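Local coordinates for G-protein interacting protein 1 (Dictyostelium discoideum, PDB 5Z1N), which probably binds heterotrimeric G proteins to hold them in the cytosol during chemotaxis, and carries phospholipid in this C-terminal helical region, at residues Phe49-Ile52 with Asp53-Ala56; Thr111-Thr114 with Pro115-Pro119. All coordinates share one frame; numbering follows the deposited sequence.

How the contacts relate
Both contacts lie at helix ends in the TNFAIP8-like C-terminal region, an all-helical unit that holds phospholipid. Contact 1 comes first along the chain, where helix 31-53 gives way to the loop before helix 59-81; contact 2 follows at the end of helix 92-113, in the turn before helix 119-132. Their centres are about 13 Å apart, on the same side of the chain's centre, and they touch: Tyr51 CE1 lies 3.4 Å from Phe116 CD2 in a ring stack, and Ala56 CB lies 3.9 Å from Phe116 CZ. The end of helix 31-53 with the loop after it thus meets the loop after helix 92-113. Contact 1 also supplies Phe49 to the phosphatidylethanolamine pocket.

Contact 1 (Phe49-Ile52 with Asp53-Ala56); sequences FFYI and DSKA. With PEF (di-palmitoyl-3-sn-phosphatidylethanolamine), chain B.
Tyr51 reaches along the helix end to Ala56. Its CB already lies 4.1 Å from Ala56 CB; chi1 of -70° places the ring beside the backbone N, and its turn about CB-CG (chi2 -75°) brings CD1 within 3.7 Å of the same methyl. The methyl sits at the ring's edge, near its plane, while Ser54 OG approaches CD1 obliquely. Over one face, above the centre, lies CD2 of Phe50, and at the tip OH is hydrogen-bonded to Lys47 NZ. The backbone beneath has the outline of a Schellman motif ending helix 31-53: Lys55 adopts a positive phi of 68°, its N-H returns to Ile52 O (3.0 Å from Lys55 N), and Ala56 N comes 3.0 Å from Tyr51 O. Just before it the ordinary i to i+4 helical bonds persist, from Asp53 N to Phe49 O and from Ser54 N to Phe50 O, at 2.9 Å each. Ser54 OG adds a weak bond to Phe50 O, so this carbonyl receives two donors from one residue. Ile52 turns to helix 59-81, against Ile59 and Leu62. Phe49 leads away from the turn to the bound phosphatidylethanolamine, CZ 3.6 Å from lipid atom C1.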
ATOM      1  N   PHE A  49       8.118   6.423  10.089  1.00 14.18           N
ATOM      2  CA  PHE A  49       7.689   6.762  11.443  1.00  9.31           C
ATOM      3  C   PHE A  49       8.872   7.182  12.306  1.00 12.41           C
ATOM      4  O   PHE A  49       8.752   8.084  13.143  1.00 12.97           O
ATOM      5  CB  PHE A  49       6.963   5.575  12.078  1.00 14.28           C
ATOM      6  CG  PHE A  49       5.648   5.245  11.426  1.00 16.98           C
ATOM      7  CD1 PHE A  49       4.746   6.244  11.110  1.00 18.88           C
ATOM      8  CD2 PHE A  49       5.315   3.931  11.136  1.00 23.01           C
ATOM      9  CE1 PHE A  49       3.536   5.941  10.513  1.00 26.71           C
ATOM     10  CE2 PHE A  49       4.108   3.622  10.539  1.00 21.59           C
ATOM     11  CZ  PHE A  49       3.218   4.629  10.226  1.00 19.60           C
ATOM     12  N   PHE A  50      10.025   6.536  12.114  1.00 14.85           N
ATOM     13  CA  PHE A  50      11.203   6.852  12.910  1.00 15.61           C
ATOM     14  C   PHE A  50      11.651   8.287  12.678  1.00 21.40           C
ATOM     15  O   PHE A  50      11.925   9.026  13.631  1.00 11.79           O
ATOM     16  CB  PHE A  50      12.337   5.878  12.586  1.00 12.08           C
ATOM     17  CG  PHE A  50      13.632   6.193  13.289  1.00 19.73           C
ATOM     18  CD1 PHE A  50      13.873   5.723  14.570  1.00 21.25           C
ATOM     19  CD2 PHE A  50      14.611   6.949  12.663  1.00 20.49           C
ATOM     20  CE1 PHE A  50      15.061   6.010  15.217  1.00 24.03           C
ATOM     21  CE2 PHE A  50      15.802   7.239  13.306  1.00 24.52           C
ATOM     22  CZ  PHE A  50      16.029   6.768  14.581  1.00 20.40           C
ATOM     23  N   TYR A  51      11.731   8.707  11.413  1.00 14.74           N
ATOM     24  CA  TYR A  51      12.211  10.059  11.152  1.00 12.87           C
ATOM     25  C   TYR A  51      11.140  11.121  11.351  1.00 22.94           C
ATOM     26  O   TYR A  51      11.480  12.297  11.521  1.00 16.89           O
ATOM     27  CB  TYR A  51      12.801  10.149   9.750  1.00 18.40           C
ATOM     28  CG  TYR A  51      14.099   9.396   9.657  1.00 14.37           C
ATOM     29  CD1 TYR A  51      15.265   9.908  10.215  1.00 21.11           C
ATOM     30  CD2 TYR A  51      14.156   8.159   9.049  1.00 24.93           C
ATOM     31  CE1 TYR A  51      16.455   9.209  10.149  1.00 24.19           C
ATOM     32  CE2 TYR A  51      15.333   7.464   8.980  1.00 19.18           C
ATOM     33  CZ  TYR A  51      16.481   7.983   9.526  1.00 26.87           C
ATOM     34  OH  TYR A  51      17.652   7.264   9.442  1.00 29.61           O
ATOM     35  N   ILE A  52       9.862  10.741  11.343  1.00 14.18           N
ATOM     36  CA  ILE A  52       8.832  11.657  11.822  1.00 20.06           C
ATOM     37  C   ILE A  52       9.003  11.897  13.319  1.00 21.65           C
ATOM     38  O   ILE A  52       9.006  13.042  13.785  1.00 20.49           O
ATOM     39  CB  ILE A  52       7.429  11.116  11.494  1.00 20.56           C
ATOM     40  CG1 ILE A  52       7.114  11.300  10.010  1.00 24.93           C
ATOM     41  CG2 ILE A  52       6.369  11.802  12.356  1.00 19.57           C
ATOM     42  CD1 ILE A  52       5.910  10.503   9.546  1.00 19.33           C
ATOM     43  N   ASP A  53       9.177  10.815  14.088  1.00 19.50           N
ATOM     44  CA  ASP A  53       9.276  10.936  15.542  1.00 18.15           C
ATOM     45  C   ASP A  53      10.543  11.675  15.960  1.00 23.29           C
ATOM     46  O   ASP A  53      10.518  12.481  16.898  1.00 22.47           O
ATOM     47  CB  ASP A  53       9.233   9.552  16.189  1.00 19.56           C
ATOM     48  CG  ASP A  53       7.931   8.826  15.925  1.00 20.20           C
ATOM     49  OD1 ASP A  53       6.941   9.492  15.561  1.00 14.09           O
ATOM     50  OD2 ASP A  53       7.898   7.586  16.076  1.00 16.43           O
ATOM     51  N   SER A  54      11.663  11.406  15.292  1.00 18.84           N
ATOM     52  CA  SER A  54      12.886  12.134  15.604  1.00 23.41           C
ATOM     53  C   SER A  54      12.877  13.555  15.060  1.00 18.90           C
ATOM     54  O   SER A  54      13.846  14.288  15.283  1.00 32.64           O
ATOM     55  CB  SER A  54      14.100  11.379  15.061  1.00 22.54           C
ATOM     56  OG  SER A  54      14.168  11.488  13.652  1.00 27.77           O
ATOM     57  N   LYS A  55      11.815  13.948  14.356  1.00 22.64           N
ATOM     58  CA  LYS A  55      11.625  15.273  13.774  1.00 26.93           C
ATOM     59  C   LYS A  55      12.594  15.565  12.637  1.00 22.28           C
ATOM     60  O   LYS A  55      12.714  16.723  12.219  1.00 34.18           O
ATOM     61  CB  LYS A  55      11.717  16.378  14.835  1.00 27.58           C
ATOM     62  CG  LYS A  55      10.840  16.126  16.053  1.00 28.41           C
ATOM     63  CD  LYS A  55      10.451  17.420  16.746  1.00 38.96           C
ATOM     64  CE  LYS A  55       9.492  17.157  17.896  1.00 48.60           C
ATOM     65  NZ  LYS A  55      10.148  16.406  19.003  1.00 50.66           N
ATOM     66  N   ALA A  56      13.289  14.550  12.117  1.00 29.65           N
ATOM     67  CA  ALA A  56      14.058  14.743  10.892  1.00 16.99           C
ATOM     68  C   ALA A  56      13.142  14.995   9.705  1.00 27.53           C
ATOM     69  O   ALA A  56      13.547  15.647   8.735  1.00 32.13           O
ATOM     70  CB  ALA A  56      14.952  13.531  10.629  1.00 20.04           C
TER
HETATM   71  C2  PEF B 401      -0.151   2.979  11.954  1.00 24.15           C
HETATM   72  C1  PEF B 401       0.246   4.406  12.306  1.00 24.30           C
HETATM   73  N   PEF B 401      -3.266   8.912  13.920  0.50 29.33           N
HETATM   74  C3  PEF B 401      -1.540   2.640  12.471  1.00 13.45           C
HETATM   75  C4  PEF B 401      -1.132   8.171  13.051  0.50 36.42           C
HETATM   76  C5  PEF B 401      -1.946   9.363  13.537  0.50 35.46           C
HETATM   77  C10 PEF B 401       0.358   1.617  10.059  1.00 22.40           C
HETATM   78  C11 PEF B 401       0.649   1.456   8.588  1.00 29.38           C
HETATM   79  C12 PEF B 401      -0.042   0.232   7.998  1.00 23.00           C
HETATM   80  C13 PEF B 401       0.038   0.333   6.478  1.00 20.54           C
HETATM   81  C14 PEF B 401      -0.475  -0.906   5.753  1.00 21.61           C
HETATM   82  C15 PEF B 401      -0.681  -0.563   4.280  1.00 27.43           C
HETATM   83  C16 PEF B 401      -1.080  -1.778   3.456  1.00 35.38           C
HETATM   84  C17 PEF B 401      -1.658  -1.370   2.103  1.00 32.13           C
HETATM   85  C18 PEF B 401      -0.817  -0.299   1.417  1.00 30.61           C
HETATM   86  C19 PEF B 401      -0.767  -0.514  -0.092  1.00 35.19           C
HETATM   87  C20 PEF B 401      -2.155  -0.702  -0.698  1.00 20.72           C
HETATM   88  C21 PEF B 401      -2.193  -1.953  -1.567  1.00 21.44           C
HETATM   89  C22 PEF B 401      -3.600  -2.236  -2.079  1.00 20.19           C
HETATM   90  C23 PEF B 401      -3.716  -3.663  -2.608  1.00 14.73           C
HETATM   91  C24 PEF B 401      -5.086  -3.900  -3.231  1.00 14.44           C
HETATM   92  C25 PEF B 401      -5.277  -5.354  -3.600  1.00 20.26           C
HETATM   93  C30 PEF B 401      -3.139   2.497  10.589  1.00 27.79           C
HETATM   94  C31 PEF B 401      -4.164   3.131   9.680  1.00 27.61           C
HETATM   95  C32 PEF B 401      -3.539   3.431   8.323  1.00 25.24           C
HETATM   96  C33 PEF B 401      -2.536   4.574   8.412  1.00 29.79           C
HETATM   97  C34 PEF B 401      -1.472   4.443   7.327  1.00 39.05           C
HETATM   98  C35 PEF B 401      -0.583   5.681   7.271  1.00 40.18           C
HETATM   99  C36 PEF B 401       0.778   5.357   6.665  1.00 51.35           C
HETATM  100  C37 PEF B 401       1.496   6.610   6.174  1.00 40.40           C
HETATM  101  C38 PEF B 401       2.925   6.284   5.748  1.00 37.89           C
HETATM  102  C39 PEF B 401       3.213   6.774   4.333  1.00 42.95           C
HETATM  103  C40 PEF B 401       4.653   6.492   3.912  1.00 35.70           C
HETATM  104  C41 PEF B 401       4.973   5.001   3.928  1.00 41.06           C
HETATM  105  C42 PEF B 401       4.130   4.220   2.924  1.00 31.45           C
HETATM  106  C43 PEF B 401       4.610   2.777   2.825  1.00 17.80           C
HETATM  107  C44 PEF B 401       3.757   1.967   1.858  1.00 33.59           C
HETATM  108  C45 PEF B 401       4.380   0.611   1.603  1.00 23.97           C
HETATM  109  O4  PEF B 401       0.561   0.717  10.853  1.00 14.21           O
HETATM  110  O5  PEF B 401      -2.827   1.324  10.458  1.00 28.09           O
HETATM  111  O2  PEF B 401      -0.178   2.879  10.536  1.00 20.00           O
HETATM  112  O3  PEF B 401      -2.487   3.280  11.622  1.00 29.60           O
HETATM  113  O1P PEF B 401       0.194   5.939  15.727  1.00 16.64           O
HETATM  114  O2P PEF B 401       1.162   6.816  13.444  1.00 18.79           O
HETATM  115  O3P PEF B 401      -0.383   4.806  13.517  1.00 22.49           O
HETATM  116  O4P PEF B 401      -1.242   7.091  13.977  1.00 28.97           O
HETATM  117  P   PEF B 401       0.051   6.179  14.239  1.00 19.14           P

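Contact 2 (Thr111-Thr114 with Pro115-Pro119); sequences TLLT and PFFRP
Leu113 O is gripped by two backbone N-H groups, those of Phe116 and Phe117. The bond from Phe117 N, 2.8 Å to Leu113 O, lies nearly on the line of the C=O (C=O...N 178°), though bent at the hydrogen (139°), whereas that from Phe116 N, 3.0 Å to Leu113 O, comes from above the carbonyl plane. Together they tie the turn that follows helix 92-113 in this TNFAIP8-like bundle and leads into helix 119-132, with Arg118 as the latter's N-cap residue. Pro115 brings no N-H to the helix end: it presents CD to the preceding carbonyls, 3.6 Å from Leu112 O.

Leu113 and Phe117 run side by side, pointing the same way. With CG of Leu113 anti to the carbonyl carbon (chi1 -72°), CD1 comes over the Phe117 ring, 3.8 Å from CE2, in an off-centre CH-pi contact; Leu113 CB lies over a face of that ring as well. Both side chains go on to Ile125 of helix 119-132, and Phe117 also meets Ile122 of that helix and Lys47 of helix 31-53, where Leu113 touches Ile44 and Val48, so the pair joins the turn to two neighbouring helices. With Phe117 cut back to an alanine, Leu113 CD1 would probably lose its aromatic partner and a gap is likely to open beside Ile122 and Ile125.

Phe116 is used differently. Pro115 CB sits over the centre of one ring face, 3.9 Å above its plane, while the ring edge is turned to the helix end, where Leu113 CA and Leu112 O lie near its plane. Thr114 OG1 bonds back to Val110 O. A water donates to the backbone carbonyls of both Thr114 and Phe117, its oxygen 3.2 Å from Thr114 O.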
ATOM      1  N   THR A 111      11.291  10.555  -2.474  1.00 11.44           N
ATOM      2  CA  THR A 111      11.806  11.874  -2.144  1.00 12.30           C
ATOM      3  C   THR A 111      11.915  12.038  -0.638  1.00 14.51           C
ATOM      4  O   THR A 111      12.885  12.617  -0.134  1.00 18.99           O
ATOM      5  CB  THR A 111      10.909  12.949  -2.754  1.00 13.14           C
ATOM      6  OG1 THR A 111      10.970  12.857  -4.184  1.00 12.03           O
ATOM      7  CG2 THR A 111      11.357  14.340  -2.313  1.00 15.54           C
ATOM      8  N   LEU A 112      10.962  11.470   0.101  1.00 11.06           N
ATOM      9  CA  LEU A 112      10.984  11.616   1.548  1.00 13.90           C
ATOM     10  C   LEU A 112      12.186  10.909   2.155  1.00 18.27           C
ATOM     11  O   LEU A 112      12.761  11.388   3.138  1.00 13.27           O
ATOM     12  CB  LEU A 112       9.689  11.073   2.148  1.00 14.67           C
ATOM     13  CG  LEU A 112       9.311  11.597   3.530  1.00 26.84           C
ATOM     14  CD1 LEU A 112       9.108  13.099   3.489  1.00 17.99           C
ATOM     15  CD2 LEU A 112       8.059  10.894   4.030  1.00 16.56           C
ATOM     16  N   LEU A 113      12.591   9.774   1.585  1.00 11.50           N
ATOM     17  CA  LEU A 113      13.539   8.910   2.272  1.00  8.47           C
ATOM     18  C   LEU A 113      14.926   8.940   1.656  1.00 15.02           C
ATOM     19  O   LEU A 113      15.831   8.266   2.165  1.00 12.85           O
ATOM     20  CB  LEU A 113      13.006   7.474   2.320  1.00 13.04           C
ATOM     21  CG  LEU A 113      11.827   7.314   3.286  1.00 15.67           C
ATOM     22  CD1 LEU A 113      11.245   5.912   3.225  1.00 17.02           C
ATOM     23  CD2 LEU A 113      12.240   7.673   4.713  1.00 17.40           C
ATOM     24  N   THR A 114      15.117   9.710   0.587  1.00 11.83           N
ATOM     25  CA  THR A 114      16.439   9.846  -0.017  1.00 15.58           C
ATOM     26  C   THR A 114      17.523  10.291   0.963  1.00 11.33           C
ATOM     27  O   THR A 114      18.623   9.717   0.914  1.00 14.64           O
ATOM     28  CB  THR A 114      16.342  10.804  -1.214  1.00 14.41           C
ATOM     29  OG1 THR A 114      15.623  10.161  -2.276  1.00 20.24           O
ATOM     30  CG2 THR A 114      17.726  11.207  -1.708  1.00 18.32           C
ATOM     31  N   PRO A 115      17.303  11.258   1.865  1.00 13.53           N
ATOM     32  CA  PRO A 115      18.373  11.625   2.808  1.00 14.52           C
ATOM     33  C   PRO A 115      18.707  10.550   3.833  1.00 19.18           C
ATOM     34  O   PRO A 115      19.693  10.719   4.563  1.00 17.57           O
ATOM     35  CB  PRO A 115      17.821  12.880   3.504  1.00 17.71           C
ATOM     36  CG  PRO A 115      16.734  13.373   2.622  1.00 21.43           C
ATOM     37  CD  PRO A 115      16.139  12.150   2.013  1.00 16.51           C
ATOM     38  N   PHE A 116      17.936   9.462   3.915  1.00 13.15           N
ATOM     39  CA  PHE A 116      18.110   8.473   4.977  1.00 13.12           C
ATOM     40  C   PHE A 116      18.294   7.041   4.497  1.00 18.26           C
ATOM     41  O   PHE A 116      18.766   6.210   5.284  1.00 18.91           O
ATOM     42  CB  PHE A 116      16.914   8.508   5.938  1.00 12.53           C
ATOM     43  CG  PHE A 116      16.460   9.896   6.287  1.00 14.74           C
ATOM     44  CD1 PHE A 116      15.320  10.433   5.710  1.00 17.84           C
ATOM     45  CD2 PHE A 116      17.176  10.669   7.187  1.00 19.99           C
ATOM     46  CE1 PHE A 116      14.899  11.715   6.030  1.00 15.78           C
ATOM     47  CE2 PHE A 116      16.760  11.950   7.511  1.00 17.87           C
ATOM     48  CZ  PHE A 116      15.619  12.472   6.929  1.00 22.19           C
ATOM     49  N   PHE A 117      17.937   6.721   3.259  1.00 17.19           N
ATOM     50  CA  PHE A 117      18.038   5.377   2.708  1.00  8.36           C
ATOM     51  C   PHE A 117      19.230   5.278   1.766  1.00  8.34           C
ATOM     52  O   PHE A 117      19.463   6.176   0.954  1.00 10.01           O
ATOM     53  CB  PHE A 117      16.771   5.027   1.926  1.00 11.28           C
ATOM     54  CG  PHE A 117      15.748   4.260   2.710  1.00 13.12           C
ATOM     55  CD1 PHE A 117      15.881   4.062   4.067  1.00 21.38           C
ATOM     56  CD2 PHE A 117      14.636   3.744   2.072  1.00 15.75           C
ATOM     57  CE1 PHE A 117      14.923   3.345   4.766  1.00 41.55           C
ATOM     58  CE2 PHE A 117      13.677   3.037   2.767  1.00 20.70           C
ATOM     59  CZ  PHE A 117      13.819   2.839   4.116  1.00 15.05           C
ATOM     60  N   ARG A 118      19.965   4.164   1.854  1.00  8.78           N
ATOM     61  CA  ARG A 118      20.950   3.847   0.832  1.00 10.56           C
ATOM     62  C   ARG A 118      20.246   3.634  -0.508  1.00 13.15           C
ATOM     63  O   ARG A 118      19.054   3.318  -0.546  1.00  8.97           O
ATOM     64  CB  ARG A 118      21.739   2.596   1.213  1.00 13.72           C
ATOM     65  CG  ARG A 118      22.435   2.678   2.555  1.00 16.97           C
ATOM     66  CD  ARG A 118      23.211   1.404   2.840  1.00 20.27           C
ATOM     67  NE  ARG A 118      22.347   0.238   3.012  1.00 15.83           N
ATOM     68  CZ  ARG A 118      22.231  -0.750   2.128  1.00 17.82           C
ATOM     69  NH1 ARG A 118      22.923  -0.719   0.995  1.00 15.17           N
ATOM     70  NH2 ARG A 118      21.426  -1.774   2.378  1.00 13.79           N
ATOM     71  N   PRO A 119      20.965   3.802  -1.625  1.00 11.72           N
ATOM     72  CA  PRO A 119      20.321   3.618  -2.938  1.00 11.78           C
ATOM     73  C   PRO A 119      19.618   2.277  -3.091  1.00 13.06           C
ATOM     74  O   PRO A 119      18.546   2.215  -3.705  1.00 13.12           O
ATOM     75  CB  PRO A 119      21.493   3.764  -3.919  1.00 17.37           C
ATOM     76  CG  PRO A 119      22.470   4.632  -3.206  1.00 19.22           C
ATOM     77  CD  PRO A 119      22.368   4.239  -1.756  1.00 14.91           C
TER
HETATM   78  O   HOH W   1      19.716   7.557  -1.116  1.00 22.50           O